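Local coordinates for transcriptional regulator, TetR family (Thermus thermophilus, PDB 3VPR), which represses transcription as a TetR-family regulator, probably binding its operator DNA through an N-terminal helix-turn-helix motif, at residues Arg119-His122 and Glu123-Arg127; Ala147-Ala150 and Val151-Leu155; Leu155-Met158 and Ile159-Arg163; Tyr177-Leu180 and Ile181-Leu185. One frame throughout, in Å; residues are numbered along the deposited sequence.

Contact 1: Arg119-His122 and Glu123-Arg127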
loop_
_atom_site.group_PDB
_atom_site.type_symbol
_atom_site.label_atom_id
_atom_site.label_comp_id
_atom_site.label_asym_id
_atom_site.label_seq_id
_atom_site.Cartn_x
_atom_site.Cartn_y
_atom_site.Cartn_z
ATOM N N ARG A 119 -4.355 14.327 -3.557
ATOM C CA ARG A 119 -4.568 12.888 -3.630
ATOM C C ARG A 119 -6.068 12.645 -3.866
ATOM O O ARG A 119 -6.441 11.867 -4.740
ATOM C CB ARG A 119 -4.139 12.221 -2.323
ATOM C CG ARG A 119 -4.372 10.729 -2.283
ATOM C CD ARG A 119 -4.546 10.243 -0.846
ATOM N NE ARG A 119 -5.869 10.557 -0.312
ATOM C CZ ARG A 119 -6.236 10.339 0.948
ATOM N NH1 ARG A 119 -5.374 9.809 1.809
ATOM N NH2 ARG A 119 -7.472 10.635 1.346
ATOM N N ASP A 120 -6.925 13.309 -3.082
ATOM C CA ASP A 120 -8.366 13.151 -3.249
ATOM C C ASP A 120 -8.797 13.547 -4.663
ATOM O O ASP A 120 -9.631 12.875 -5.272
ATOM C CB ASP A 120 -9.140 13.985 -2.214
ATOM C CG ASP A 120 -9.162 13.334 -0.829
ATOM O OD1 ASP A 120 -8.728 12.166 -0.710
ATOM O OD2 ASP A 120 -9.617 13.981 0.141
ATOM N N ARG A 121 -8.212 14.624 -5.189
ATOM C CA ARG A 121 -8.542 15.110 -6.532
ATOM C C ARG A 121 -8.244 14.049 -7.581
ATOM O O ARG A 121 -9.010 13.852 -8.534
ATOM C CB ARG A 121 -7.743 16.381 -6.831
ATOM C CG ARG A 121 -8.084 17.095 -8.133
ATOM C CD ARG A 121 -7.359 18.454 -8.168
ATOM N NE ARG A 121 -7.626 19.234 -9.376
ATOM C CZ ARG A 121 -8.809 19.756 -9.690
ATOM N NH1 ARG A 121 -9.853 19.591 -8.888
ATOM N NH2 ARG A 121 -8.947 20.444 -10.816
ATOM N N HIS A 122 -7.119 13.367 -7.401
ATOM C CA HIS A 122 -6.700 12.314 -8.312
ATOM C C HIS A 122 -7.707 11.152 -8.271
ATOM O O HIS A 122 -8.086 10.608 -9.307
ATOM C CB HIS A 122 -5.309 11.816 -7.907
ATOM C CG HIS A 122 -4.660 10.929 -8.923
ATOM N ND1 HIS A 122 -4.433 11.328 -10.224
ATOM C CD2 HIS A 122 -4.138 9.682 -8.815
ATOM C CE1 HIS A 122 -3.796 10.368 -10.872
ATOM N NE2 HIS A 122 -3.603 9.360 -10.039
ATOM N N GLU A 123 -8.130 10.781 -7.064
ATOM C CA GLU A 123 -9.084 9.693 -6.879
ATOM C C GLU A 123 -10.432 10.080 -7.486
ATOM O O GLU A 123 -11.136 9.245 -8.061
ATOM C CB GLU A 123 -9.227 9.375 -5.382
ATOM C CG GLU A 123 -10.322 8.370 -5.052
ATOM C CD GLU A 123 -10.059 7.625 -3.754
ATOM O OE1 GLU A 123 -9.505 8.229 -2.811
ATOM O OE2 GLU A 123 -10.415 6.433 -3.668
ATOM N N GLU A 124 -10.779 11.358 -7.373
ATOM C CA GLU A 124 -12.038 11.857 -7.927
ATOM C C GLU A 124 -12.023 11.853 -9.461
ATOM O O GLU A 124 -13.051 11.616 -10.091
ATOM C CB GLU A 124 -12.330 13.264 -7.395
ATOM C CG GLU A 124 -13.658 13.844 -7.866
ATOM C CD GLU A 124 -14.831 12.898 -7.636
ATOM O OE1 GLU A 124 -15.026 12.453 -6.479
ATOM O OE2 GLU A 124 -15.559 12.603 -8.616
ATOM N N ASN A 125 -10.863 12.100 -10.069
ATOM C CA ASN A 125 -10.785 12.078 -11.531
ATOM C C ASN A 125 -10.950 10.640 -12.027
ATOM O O ASN A 125 -11.535 10.395 -13.093
ATOM C CB ASN A 125 -9.446 12.631 -12.029
ATOM C CG ASN A 125 -9.345 14.142 -11.891
ATOM O OD1 ASN A 125 -10.337 14.850 -12.049
ATOM N ND2 ASN A 125 -8.139 14.644 -11.611
ATOM N N LEU A 126 -10.438 9.682 -11.252
ATOM C CA LEU A 126 -10.556 8.286 -11.645
ATOM C C LEU A 126 -12.023 7.890 -11.555
ATOM O O LEU A 126 -12.553 7.228 -12.443
ATOM C CB LEU A 126 -9.706 7.386 -10.732
ATOM C CG LEU A 126 -9.786 5.875 -10.991
ATOM C CD1 LEU A 126 -9.461 5.580 -12.441
ATOM C CD2 LEU A 126 -8.812 5.132 -10.051
ATOM N N ARG A 127 -12.671 8.306 -10.473
ATOM C CA ARG A 127 -14.076 8.008 -10.268
ATOM C C ARG A 127 -14.915 8.567 -11.404
ATOM O O ARG A 127 -15.859 7.914 -11.866
ATOM C CB ARG A 127 -14.555 8.585 -8.936
ATOM C CG ARG A 127 -13.900 7.938 -7.724
ATOM C CD ARG A 127 -14.591 8.345 -6.430
ATOM N NE ARG A 127 -13.918 7.779 -5.264
ATOM C CZ ARG A 127 -14.275 8.008 -4.003
ATOM N NH1 ARG A 127 -15.307 8.796 -3.738
ATOM N NH2 ARG A 127 -13.598 7.453 -3.005
HETATM O O HOH W 1 -5.882 13.165 -12.019
#
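The carbonyls of Arg119, Asp120, Arg121 and His122 accept the amides of Glu123, Glu124, Asn125 and Leu126, each four residues on, so one alpha-helix runs through both segments. The bond from Glu123 N to Arg119 O (3.1 Å) lies in the carbonyl plane. The bond from Glu124 N to Asp120 O is shorter (2.8 Å). On one side of this helix His122 and Asn125 are tied by a water. It sits 2.9 Å from His122 ND1 and accepts a hydrogen bond from Asn125 ND2 at 2.7 Å. Asn125 CG lies beside the backbone N (chi1 -73°), which carries ND2 back toward Arg121 and the water. ND2 also passes 3.3 Å from Arg121 O, but the angle is too poor for a bond. The other ring nitrogen, His122 NE2, is bonded to His86, so both ring nitrogens have partners. Acidic side chains lie on another side. Asp120 OD1 is gripped from the edge of the Arg119 guanidinium, NH2 coming within 2.9 Å on the syn side. Asp120 OD1 and Glu123 OE1 are 4.5 Å apart, like charges that the nearby arginines should ease. Glu123 OE2 has its stronger partner in Arg149; its bond to Arg127 NH2 is weak. The segment lies in helix 109-135. His122 and Asn125 meet helix 47-70, and the His122 ring stacks with Phe82 of helix 75-92. Leu126 packs on Leu79 and Phe82 there, while Glu123 and Leu126 touch Leu152 and Val151 of helix 144-161.

Contact 2: Ala147-Ala150 and Val151-Leu155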
loop_
_atom_site.group_PDB
_atom_site.type_symbol
_atom_site.label_atom_id
_atom_site.label_comp_id
_atom_site.label_asym_id
_atom_site.label_seq_id
_atom_site.Cartn_x
_atom_site.Cartn_y
_atom_site.Cartn_z
ATOM N N ALA A 147 -14.403 0.582 -6.977
ATOM C CA ALA A 147 -13.642 0.266 -8.183
ATOM C C ALA A 147 -12.444 1.205 -8.275
ATOM O O ALA A 147 -11.338 0.791 -8.658
ATOM C CB ALA A 147 -14.527 0.413 -9.427
ATOM N N GLY A 148 -12.667 2.471 -7.924
ATOM C CA GLY A 148 -11.584 3.437 -7.969
ATOM C C GLY A 148 -10.511 3.098 -6.954
ATOM O O GLY A 148 -9.314 3.261 -7.199
ATOM N N ARG A 149 -10.946 2.609 -5.799
ATOM C CA ARG A 149 -10.014 2.253 -4.745
ATOM C C ARG A 149 -9.237 0.997 -5.161
ATOM O O ARG A 149 -8.055 0.847 -4.853
ATOM C CB ARG A 149 -10.781 2.019 -3.437
ATOM C CG ARG A 149 -9.907 1.759 -2.224
ATOM C CD ARG A 149 -9.167 3.014 -1.809
ATOM N NE ARG A 149 -10.094 4.091 -1.476
ATOM C CZ ARG A 149 -9.720 5.293 -1.051
ATOM N NH1 ARG A 149 -8.432 5.573 -0.908
ATOM N NH2 ARG A 149 -10.634 6.216 -0.772
ATOM N N ALA A 150 -9.900 0.104 -5.881
ATOM C CA ALA A 150 -9.250 -1.124 -6.329
ATOM C C ALA A 150 -8.096 -0.771 -7.266
ATOM O O ALA A 150 -6.979 -1.269 -7.113
ATOM C CB ALA A 150 -10.247 -2.010 -7.044
ATOM N N VAL A 151 -8.371 0.098 -8.230
ATOM C CA VAL A 151 -7.355 0.524 -9.181
ATOM C C VAL A 151 -6.184 1.267 -8.511
ATOM O O VAL A 151 -5.015 0.949 -8.756
ATOM C CB VAL A 151 -7.974 1.440 -10.269
ATOM C CG1 VAL A 151 -6.903 1.903 -11.240
ATOM C CG2 VAL A 151 -9.064 0.694 -11.000
ATOM N N LEU A 152 -6.494 2.253 -7.674
ATOM C CA LEU A 152 -5.449 3.017 -7.004
ATOM C C LEU A 152 -4.605 2.075 -6.144
ATOM O O LEU A 152 -3.382 2.235 -6.046
ATOM C CB LEU A 152 -6.064 4.145 -6.162
ATOM C CG LEU A 152 -6.591 5.367 -6.948
ATOM C CD1 LEU A 152 -7.373 6.298 -6.027
ATOM C CD2 LEU A 152 -5.419 6.123 -7.582
ATOM N N SER A 153 -5.250 1.078 -5.540
ATOM C CA SER A 153 -4.512 0.120 -4.726
ATOM C C SER A 153 -3.488 -0.609 -5.595
ATOM O O SER A 153 -2.343 -0.796 -5.192
ATOM C CB SER A 153 -5.463 -0.899 -4.077
ATOM O OG SER A 153 -6.349 -0.255 -3.171
HETATM N N MSE A 154 -3.887 -1.019 -6.793
HETATM C CA MSE A 154 -2.941 -1.721 -7.653
HETATM C C MSE A 154 -1.758 -0.814 -8.010
HETATM O O MSE A 154 -0.597 -1.217 -7.914
HETATM C CB MSE A 154 -3.631 -2.214 -8.931
HETATM C CG MSE A 154 -4.687 -3.293 -8.702
HETATM SE SE MSE A 154 -5.689 -3.730 -10.313
HETATM C CE MSE A 154 -7.210 -2.599 -10.083
ATOM N N LEU A 155 -2.062 0.416 -8.404
ATOM C CA LEU A 155 -1.033 1.368 -8.794
ATOM C C LEU A 155 -0.157 1.820 -7.617
ATOM O O LEU A 155 1.069 1.749 -7.705
ATOM C CB LEU A 155 -1.680 2.584 -9.464
ATOM C CG LEU A 155 -2.587 2.288 -10.669
ATOM C CD1 LEU A 155 -3.419 3.512 -10.979
ATOM C CD2 LEU A 155 -1.751 1.873 -11.886
#
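Ala150, Val151 and Arg149 carry this turn of helix 144-161. Ala150 O accepts the amide of Met154 at 3.1 Å. The selenomethionine side chain of Met154 bends at its last torsion (chi3 -95°), which swings CE back to within 3.3 Å of Ala150 O and 4.3 Å of Ala150 CB. Val151 CG2 lies beside the backbone N and points back to the preceding turn, 3.3 Å from Ala147 O. That same carbonyl accepts Val151 N. Arg149 O takes two donors, Ser153 N at 2.9 Å and Ser153 OG at 2.6 Å, which arrive from opposite faces of the carbonyl plane. Ser153 also packs on Trp157 of the second subunit. Without the hydroxyl, as with an alanine here, Arg149 O would probably be left with the amide alone from this residue, and some of the packing against that Trp157 would go. The Arg149 side chain leaves the turn and reaches Glu123 in a salt bridge; it also makes a cation-pi contact with Trp161 of the second subunit. The small side chains of Ala147 and Ala150 pack on Leu180 of that subunit. A helix that packs both on its own subunit's core and on the second subunit is characteristic of the C-terminal dimerisation domain of TetR-family repressors.

Contact 3: Leu155-Met158 and Ile159-Arg163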
loop_
_atom_site.group_PDB
_atom_site.type_symbol
_atom_site.label_atom_id
_atom_site.label_comp_id
_atom_site.label_asym_id
_atom_site.label_seq_id
_atom_site.Cartn_x
_atom_site.Cartn_y
_atom_site.Cartn_z
ATOM N N LEU A 155 -2.062 0.416 -8.404
ATOM C CA LEU A 155 -1.033 1.368 -8.794
ATOM C C LEU A 155 -0.157 1.820 -7.617
ATOM O O LEU A 155 1.069 1.749 -7.705
ATOM C CB LEU A 155 -1.680 2.584 -9.464
ATOM C CG LEU A 155 -2.587 2.288 -10.669
ATOM C CD1 LEU A 155 -3.419 3.512 -10.979
ATOM C CD2 LEU A 155 -1.751 1.873 -11.886
ATOM N N ASN A 156 -0.770 2.261 -6.516
ATOM C CA ASN A 156 0.012 2.736 -5.368
ATOM C C ASN A 156 0.780 1.659 -4.609
ATOM O O ASN A 156 1.880 1.922 -4.129
ATOM C CB ASN A 156 -0.864 3.530 -4.390
ATOM C CG ASN A 156 -1.392 4.820 -5.000
ATOM O OD1 ASN A 156 -0.818 5.326 -5.960
ATOM N ND2 ASN A 156 -2.481 5.359 -4.442
ATOM N N TRP A 157 0.224 0.455 -4.492
ATOM C CA TRP A 157 0.945 -0.607 -3.796
ATOM C C TRP A 157 2.278 -0.872 -4.496
ATOM O O TRP A 157 3.203 -1.388 -3.879
ATOM C CB TRP A 157 0.128 -1.899 -3.753
ATOM C CG TRP A 157 0.716 -2.978 -2.856
ATOM C CD1 TRP A 157 1.033 -4.267 -3.210
ATOM C CD2 TRP A 157 0.976 -2.879 -1.450
ATOM N NE1 TRP A 157 1.467 -4.969 -2.112
ATOM C CE2 TRP A 157 1.444 -4.143 -1.020
ATOM C CE3 TRP A 157 0.861 -1.845 -0.512
ATOM C CZ2 TRP A 157 1.790 -4.401 0.311
ATOM C CZ3 TRP A 157 1.205 -2.102 0.816
ATOM C CH2 TRP A 157 1.667 -3.371 1.211
HETATM N N MSE A 158 2.383 -0.517 -5.775
HETATM C CA MSE A 158 3.632 -0.706 -6.520
HETATM C C MSE A 158 4.815 -0.027 -5.813
HETATM O O MSE A 158 5.968 -0.451 -5.955
HETATM C CB MSE A 158 3.516 -0.138 -7.940
HETATM C CG MSE A 158 2.817 -1.036 -8.957
HETATM SE SE MSE A 158 2.783 -0.245 -10.758
HETATM C CE MSE A 158 4.614 -0.586 -11.264
ATOM N N ILE A 159 4.519 1.032 -5.063
ATOM C CA ILE A 159 5.530 1.782 -4.317
ATOM C C ILE A 159 6.271 0.882 -3.323
ATOM O O ILE A 159 7.347 1.233 -2.841
ATOM C CB ILE A 159 4.876 2.970 -3.537
ATOM C CG1 ILE A 159 4.243 3.957 -4.531
ATOM C CG2 ILE A 159 5.918 3.682 -2.661
ATOM C CD1 ILE A 159 3.340 5.012 -3.884
ATOM N N ARG A 160 5.702 -0.284 -3.034
ATOM C CA ARG A 160 6.301 -1.215 -2.086
ATOM C C ARG A 160 7.022 -2.402 -2.707
ATOM O O ARG A 160 7.922 -2.969 -2.088
ATOM C CB ARG A 160 5.233 -1.737 -1.121
ATOM C CG ARG A 160 4.836 -0.751 -0.033
ATOM C CD ARG A 160 6.010 -0.482 0.897
ATOM N NE ARG A 160 5.623 0.247 2.102
ATOM C CZ ARG A 160 4.722 -0.178 2.983
ATOM N NH1 ARG A 160 4.094 -1.338 2.805
ATOM N NH2 ARG A 160 4.460 0.551 4.058
ATOM N N TRP A 161 6.637 -2.787 -3.918
ATOM C CA TRP A 161 7.277 -3.933 -4.550
ATOM C C TRP A 161 7.992 -3.661 -5.869
ATOM O O TRP A 161 8.788 -4.488 -6.314
ATOM C CB TRP A 161 6.266 -5.064 -4.769
ATOM C CG TRP A 161 5.152 -4.743 -5.745
ATOM C CD1 TRP A 161 3.929 -4.210 -5.448
ATOM C CD2 TRP A 161 5.157 -4.969 -7.165
ATOM N NE1 TRP A 161 3.174 -4.097 -6.589
ATOM C CE2 TRP A 161 3.903 -4.553 -7.657
ATOM C CE3 TRP A 161 6.100 -5.481 -8.067
ATOM C CZ2 TRP A 161 3.565 -4.640 -9.014
ATOM C CZ3 TRP A 161 5.762 -5.568 -9.418
ATOM C CH2 TRP A 161 4.505 -5.147 -9.876
ATOM N N PHE A 162 7.719 -2.523 -6.503
ATOM C CA PHE A 162 8.378 -2.242 -7.773
ATOM C C PHE A 162 9.840 -1.893 -7.590
ATOM O O PHE A 162 10.188 -0.981 -6.837
ATOM C CB PHE A 162 7.707 -1.097 -8.528
ATOM C CG PHE A 162 8.313 -0.845 -9.885
ATOM C CD1 PHE A 162 8.096 -1.736 -10.930
ATOM C CD2 PHE A 162 9.120 0.265 -10.109
ATOM C CE1 PHE A 162 8.670 -1.524 -12.185
ATOM C CE2 PHE A 162 9.700 0.486 -11.360
ATOM C CZ PHE A 162 9.473 -0.414 -12.402
ATOM N N ARG A 163 10.693 -2.619 -8.300
ATOM C CA ARG A 163 12.122 -2.389 -8.219
ATOM C C ARG A 163 12.606 -1.549 -9.392
ATOM O O ARG A 163 12.524 -1.975 -10.545
ATOM C CB ARG A 163 12.871 -3.725 -8.187
#
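Trp157 and Trp161 meet obliquely, their five-membered rings 5.4 Å apart at the centroids and their planes at 51°. The touching atoms are Trp157 CD1 and Trp161 CD1, 3.7 Å apart. Arg160 approaches Trp157 differently. Its CG lies over one face of the six-membered ring, 4.2 Å from the centroid, in a CH-pi contact. Further out, Arg160 NH1 comes within 3.5 Å of Trp157 CH2, but the guanidinium plane is turned 63° from the ring, so the two groups do not stack. Trp161 CG sits between the backbone N and the carbonyl carbon (chi1 65°), which folds the indole back over the preceding turn. There one face lies over Met158 O, and CZ2 is crossed by Met158 CG at 3.7 Å. Met158, a selenomethionine, runs alongside Phe162, its CE 3.7 Å from Phe162 CD1. The backbone underneath is loosening: Ile159 N and Arg160 N bond three residues back, and Phe162 N closes the end on Met158 O at 2.8 Å. Trp161 also packs on Val173 and Tyr177 of helix 170-183 in the same chain. Trp157 packs on Arg160 of the second subunit. The contact is mainly apolar and aromatic, and these side chains pack where the regular helical bonding lapses, at a helix end that meets the second subunit.

Contact 4: Tyr177-Leu180 and Ile181-Leu185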
loop_
_atom_site.group_PDB
_atom_site.type_symbol
_atom_site.label_atom_id
_atom_site.label_comp_id
_atom_site.label_asym_id
_atom_site.label_seq_id
_atom_site.Cartn_x
_atom_site.Cartn_y
_atom_site.Cartn_z
ATOM N N TYR A 177 -2.523 -4.798 -15.610
ATOM C CA TYR A 177 -3.531 -4.576 -14.569
ATOM C C TYR A 177 -4.818 -4.060 -15.210
ATOM O O TYR A 177 -5.929 -4.419 -14.796
ATOM C CB TYR A 177 -3.053 -3.549 -13.533
ATOM C CG TYR A 177 -2.084 -4.073 -12.495
ATOM C CD1 TYR A 177 -2.071 -5.418 -12.130
ATOM C CD2 TYR A 177 -1.232 -3.207 -11.824
ATOM C CE1 TYR A 177 -1.235 -5.878 -11.117
ATOM C CE2 TYR A 177 -0.396 -3.655 -10.811
ATOM C CZ TYR A 177 -0.404 -4.989 -10.459
ATOM O OH TYR A 177 0.389 -5.413 -9.416
ATOM N N HIS A 178 -4.670 -3.220 -16.232
ATOM C CA HIS A 178 -5.838 -2.666 -16.909
ATOM C C HIS A 178 -6.636 -3.762 -17.593
ATOM O O HIS A 178 -7.873 -3.793 -17.514
ATOM C CB HIS A 178 -5.430 -1.600 -17.930
ATOM C CG HIS A 178 -6.562 -1.145 -18.793
ATOM N ND1 HIS A 178 -6.827 -1.702 -20.025
ATOM C CD2 HIS A 178 -7.540 -0.234 -18.574
ATOM C CE1 HIS A 178 -7.917 -1.153 -20.529
ATOM N NE2 HIS A 178 -8.372 -0.260 -19.668
ATOM N N ASP A 179 -5.922 -4.655 -18.273
ATOM C CA ASP A 179 -6.565 -5.769 -18.954
ATOM C C ASP A 179 -7.298 -6.609 -17.915
ATOM O O ASP A 179 -8.449 -7.020 -18.117
ATOM C CB ASP A 179 -5.530 -6.647 -19.670
ATOM C CG ASP A 179 -6.119 -7.986 -20.116
ATOM O OD1 ASP A 179 -6.913 -8.015 -21.077
ATOM O OD2 ASP A 179 -5.806 -9.017 -19.487
ATOM N N LEU A 180 -6.632 -6.847 -16.791
ATOM C CA LEU A 180 -7.220 -7.662 -15.729
ATOM C C LEU A 180 -8.471 -7.045 -15.125
ATOM O O LEU A 180 -9.484 -7.716 -14.982
ATOM C CB LEU A 180 -6.187 -7.913 -14.620
ATOM C CG LEU A 180 -6.655 -8.756 -13.431
ATOM C CD1 LEU A 180 -7.164 -10.117 -13.916
ATOM C CD2 LEU A 180 -5.499 -8.942 -12.455
ATOM N N ILE A 181 -8.408 -5.763 -14.784
ATOM C CA ILE A 181 -9.545 -5.098 -14.161
ATOM C C ILE A 181 -10.682 -4.861 -15.149
ATOM O O ILE A 181 -11.855 -4.896 -14.778
ATOM C CB ILE A 181 -9.115 -3.739 -13.504
ATOM C CG1 ILE A 181 -10.224 -3.222 -12.585
ATOM C CG2 ILE A 181 -8.824 -2.688 -14.574
ATOM C CD1 ILE A 181 -10.467 -4.095 -11.382
ATOM N N LEU A 182 -10.346 -4.631 -16.412
ATOM C CA LEU A 182 -11.388 -4.397 -17.408
ATOM C C LEU A 182 -12.167 -5.664 -17.765
ATOM O O LEU A 182 -13.389 -5.672 -17.734
ATOM C CB LEU A 182 -10.782 -3.811 -18.686
ATOM C CG LEU A 182 -11.738 -3.571 -19.853
ATOM C CD1 LEU A 182 -12.739 -2.488 -19.493
ATOM C CD2 LEU A 182 -10.936 -3.155 -21.090
ATOM N N ARG A 183 -11.445 -6.734 -18.084
ATOM C CA ARG A 183 -12.064 -7.994 -18.497
ATOM C C ARG A 183 -12.373 -9.002 -17.381
ATOM O O ARG A 183 -13.315 -9.796 -17.504
ATOM C CB ARG A 183 -11.181 -8.653 -19.562
ATOM C CG ARG A 183 -10.878 -7.729 -20.745
ATOM C CD ARG A 183 -9.794 -8.299 -21.656
ATOM N NE ARG A 183 -10.161 -9.604 -22.205
ATOM C CZ ARG A 183 -9.402 -10.311 -23.038
ATOM N NH1 ARG A 183 -8.223 -9.840 -23.432
ATOM N NH2 ARG A 183 -9.820 -11.498 -23.469
ATOM N N GLY A 184 -11.594 -8.984 -16.304
ATOM C CA GLY A 184 -11.852 -9.912 -15.214
ATOM C C GLY A 184 -11.063 -11.197 -15.349
ATOM O O GLY A 184 -10.435 -11.445 -16.391
ATOM N N LEU A 185 -11.086 -12.015 -14.301
ATOM C CA LEU A 185 -10.358 -13.288 -14.305
ATOM C C LEU A 185 -11.143 -14.418 -14.946
ATOM O O LEU A 185 -10.568 -15.312 -15.561
ATOM C CB LEU A 185 -10.005 -13.727 -12.880
ATOM C CG LEU A 185 -8.748 -13.182 -12.216
ATOM C CD1 LEU A 185 -8.711 -13.674 -10.775
ATOM C CD2 LEU A 185 -7.506 -13.641 -12.986
#
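Asp179 and Arg183 join across one turn by a salt bridge from OD1 to NH1, 3.3 Å long. OD1 uses its syn lone pair. The carboxylate and guanidinium planes stand 85° apart and OD1 lies tilted out of the guanidinium plane; the bond is bent and runs to one nitrogen, NH1. Arg183 CG lies beside the backbone N and the chain bends at chi3 (59°), which turns NH1 back toward Asp179 OD1. Asp179 OD2 is held by Arg140 of the second subunit. An asparagine in place of Asp179 would probably leave both arginines without their neutralising charge and weaken this tie between subunits. His178 and Leu182 lie side by side, pointing the same way. Leu182 CB sits over one face of the imidazole, toward its rim, and CD2 comes 3.7 Å from His178 CE1. The ring is fixed further by NE2, which bonds to Lys76 O. Leu180 CD1 meets Leu185 CD2 obliquely at 3.7 Å. Gly184, the first residue past the helix, has a positive phi of 92°, and its N bonds to Leu180 O at 2.8 Å. At these backbone angles a CB would collide with the carbonyl O of Arg183. Leu180 and Ile181 pack on Ile181 and Leu180 of the second subunit. The chemistry implies an interface with an apolar centre and a charged flank where Asp179 bridges arginines of both chains.

Overall arrangement
All four contacts lie in the C-terminal region that pairs two subunits. Contacts 1 and 2 have centres 11 Å apart and touch on adjoining helices, where Glu123 OE2 meets Arg149 NH2 at 2.9 Å. Contacts 2 and 3 are successive parts of helix 144-161, share Leu155 and have centres 12 Å apart. Contact 4 lies on the next helix. It meets contact 2 where Met154 CE approaches Ile181 CD1 at 3.8 Å, and contact 3 where Trp161 CZ2 approaches Tyr177 OH at 3.3 Å. Contacts 1 and 4 do not touch, their centres being about 20 Å apart. Contacts 2, 3 and 4 all reach the second subunit; contact 1 does not.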